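Local coordinates for core protein VP4 (Bluetongue virus, PDB 2JHP), which caps viral messenger RNA inside the core, carrying successive reactions of cap synthesis, including methyl transfer, on a single elongated chain, at residues 307-312 and 332-337. Residues are numbered along the deposited sequence; the frame is centred on the assembly and turned at random.
Sequences HRIPNS and DMYELR
In I309 the first torsion places CG1 beside the backbone N and anti to the carbonyl carbon (chi1 -36°), and CD1 comes to lie over the Y334 backbone, 3.9 Å from Y334 CB, at the edge of the tyrosine ring and near its plane. In E335, chi1 of -177° sets CG anti to the backbone N, and the extended chain slides past the opposite backbone, with E335 CG 3.7 Å from H307 O. The beta-branched isoleucine, with few rotamers open to it, suits a buried apolar place: CD1 also meets L336, another apolar side chain, and the residue packs on V366 of helix 363-373. Y334 suits the margin, its aromatic part packing on R367 and V370 while its hydroxyl bonds to E371. Residues 307-308 and 335-337 belong to the antiparallel part of a mixed seven-stranded sheet of the Rossmann-like methyltransferase type. H307 and L336 form a hydrogen-bonded pair: L336 N gives H307 O a nearly straight bond of 2.8 Å, whereas the return bond from H307 N to L336 O is weak. One step on, R308 and E335 make a non-hydrogen-bonded pair, and I309 N then reaches Y334 O at 3.2 Å. R308 NE stays 4.4 Å from E335 OE1, too far for a salt bridge; these long chains carry their charges off the backbone to other partners, R308 to D286 and E285, E335 OE1 to K306.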
loop_
_atom_site.group_PDB
_atom_site.type_symbol
_atom_site.label_atom_id
_atom_site.label_comp_id
_atom_site.label_asym_id
_atom_site.label_seq_id
_atom_site.Cartn_x
_atom_site.Cartn_y
_atom_site.Cartn_z
ATOM N N HIS A 307 -1.194 24.796 -22.842
ATOM C CA HIS A 307 -1.130 24.342 -24.221
ATOM C C HIS A 307 -2.479 24.368 -24.928
ATOM O O HIS A 307 -3.161 23.347 -25.001
ATOM C CB HIS A 307 -0.545 22.930 -24.282
ATOM C CG HIS A 307 -0.067 22.534 -25.642
ATOM N ND1 HIS A 307 -0.867 21.873 -26.547
ATOM C CD2 HIS A 307 1.130 22.710 -26.253
ATOM C CE1 HIS A 307 -0.183 21.653 -27.656
ATOM N NE2 HIS A 307 1.029 22.156 -27.507
ATOM N N ARG A 308 -2.865 25.526 -25.454
ATOM C CA ARG A 308 -4.091 25.601 -26.267
ATOM C C ARG A 308 -3.805 25.173 -27.704
ATOM O O ARG A 308 -2.842 25.628 -28.311
ATOM C CB ARG A 308 -4.790 26.984 -26.204
ATOM C CG ARG A 308 -3.876 28.212 -26.105
ATOM C CD ARG A 308 -3.562 28.626 -24.646
ATOM N NE ARG A 308 -4.244 29.856 -24.256
ATOM C CZ ARG A 308 -3.664 31.050 -24.196
ATOM N NH1 ARG A 308 -2.377 31.201 -24.505
ATOM N NH2 ARG A 308 -4.384 32.101 -23.835
ATOM N N ILE A 309 -4.634 24.264 -28.215
ATOM C CA ILE A 309 -4.552 23.809 -29.604
ATOM C C ILE A 309 -5.165 24.845 -30.546
ATOM O O ILE A 309 -6.322 25.236 -30.369
ATOM C CB ILE A 309 -5.293 22.478 -29.819
ATOM C CG1 ILE A 309 -5.138 21.586 -28.591
ATOM C CG2 ILE A 309 -4.798 21.791 -31.103
ATOM C CD1 ILE A 309 -6.293 20.635 -28.349
ATOM N N PRO A 310 -4.383 25.296 -31.545
ATOM C CA PRO A 310 -4.822 26.262 -32.568
ATOM C C PRO A 310 -5.969 25.741 -33.446
ATOM O O PRO A 310 -6.181 24.528 -33.539
ATOM C CB PRO A 310 -3.560 26.481 -33.407
ATOM C CG PRO A 310 -2.711 25.263 -33.160
ATOM C CD PRO A 310 -2.972 24.900 -31.729
ATOM N N ASN A 311 -6.701 26.651 -34.079
ATOM C CA ASN A 311 -7.837 26.274 -34.915
ATOM C C ASN A 311 -7.468 26.249 -36.388
ATOM O O ASN A 311 -7.938 25.399 -37.147
ATOM C CB ASN A 311 -9.007 27.237 -34.695
ATOM C CG ASN A 311 -9.469 27.283 -33.248
ATOM O OD1 ASN A 311 -8.991 26.520 -32.393
ATOM N ND2 ASN A 311 -10.411 28.186 -32.968
ATOM N N SER A 312 -6.621 27.196 -36.777
ATOM C CA SER A 312 -6.216 27.369 -38.163
ATOM C C SER A 312 -5.188 26.325 -38.590
ATOM O O SER A 312 -5.327 25.710 -39.647
ATOM C CB SER A 312 -5.663 28.778 -38.367
ATOM O OG SER A 312 -6.503 29.731 -37.737
ATOM N N ASP A 332 -15.571 20.581 -24.009
ATOM C CA ASP A 332 -15.260 21.440 -25.156
ATOM C C ASP A 332 -13.941 22.214 -25.026
ATOM O O ASP A 332 -13.542 22.923 -25.952
ATOM C CB ASP A 332 -16.417 22.407 -25.462
ATOM C CG ASP A 332 -16.897 23.201 -24.244
ATOM O OD1 ASP A 332 -16.273 23.184 -23.181
ATOM O OD2 ASP A 332 -17.934 23.873 -24.349
ATOM N N MET A 333 -13.278 22.066 -23.882
ATOM C CA MET A 333 -12.031 22.766 -23.593
ATOM C C MET A 333 -10.852 22.161 -24.373
ATOM O O MET A 333 -10.278 21.141 -23.974
ATOM C CB MET A 333 -11.781 22.742 -22.071
ATOM C CG MET A 333 -10.416 23.231 -21.575
ATOM S SD MET A 333 -10.070 24.982 -21.803
ATOM C CE MET A 333 -11.613 25.774 -21.325
ATOM N N TYR A 334 -10.493 22.797 -25.487
ATOM C CA TYR A 334 -9.400 22.295 -26.330
ATOM C C TYR A 334 -8.045 22.825 -25.919
ATOM O O TYR A 334 -7.380 23.559 -26.653
ATOM C CB TYR A 334 -9.676 22.542 -27.806
ATOM C CG TYR A 334 -10.689 21.579 -28.345
ATOM C CD1 TYR A 334 -12.018 21.960 -28.500
ATOM C CD2 TYR A 334 -10.325 20.274 -28.672
ATOM C CE1 TYR A 334 -12.962 21.077 -28.984
ATOM C CE2 TYR A 334 -11.255 19.379 -29.149
ATOM C CZ TYR A 334 -12.573 19.787 -29.312
ATOM O OH TYR A 334 -13.505 18.911 -29.799
ATOM N N GLU A 335 -7.651 22.407 -24.730
ATOM C CA GLU A 335 -6.419 22.829 -24.091
ATOM C C GLU A 335 -5.830 21.626 -23.367
ATOM O O GLU A 335 -6.544 20.870 -22.695
ATOM C CB GLU A 335 -6.731 23.948 -23.108
ATOM C CG GLU A 335 -5.551 24.553 -22.419
ATOM C CD GLU A 335 -5.970 25.686 -21.507
ATOM O OE1 GLU A 335 -6.348 26.754 -22.037
ATOM O OE2 GLU A 335 -5.927 25.509 -20.265
ATOM N N LEU A 336 -4.530 21.439 -23.537
ATOM C CA LEU A 336 -3.810 20.371 -22.861
ATOM C C LEU A 336 -2.773 20.998 -21.959
ATOM O O LEU A 336 -2.730 22.223 -21.819
ATOM C CB LEU A 336 -3.129 19.453 -23.877
ATOM C CG LEU A 336 -4.005 18.863 -24.985
ATOM C CD1 LEU A 336 -3.116 18.259 -26.029
ATOM C CD2 LEU A 336 -5.002 17.828 -24.471
ATOM N N ARG A 337 -1.947 20.157 -21.345
ATOM C CA ARG A 337 -0.795 20.627 -20.584
ATOM C C ARG A 337 0.477 20.046 -21.169
ATOM O O ARG A 337 0.516 18.888 -21.593
ATOM C CB ARG A 337 -0.922 20.276 -19.100
ATOM C CG ARG A 337 -1.987 21.066 -18.360
ATOM C CD ARG A 337 -1.654 22.543 -18.318
ATOM N NE ARG A 337 -2.826 23.346 -17.989
ATOM C CZ ARG A 337 -2.838 24.676 -17.920
ATOM N NH1 ARG A 337 -1.729 25.377 -18.126
ATOM N NH2 ARG A 337 -3.964 25.310 -17.625
#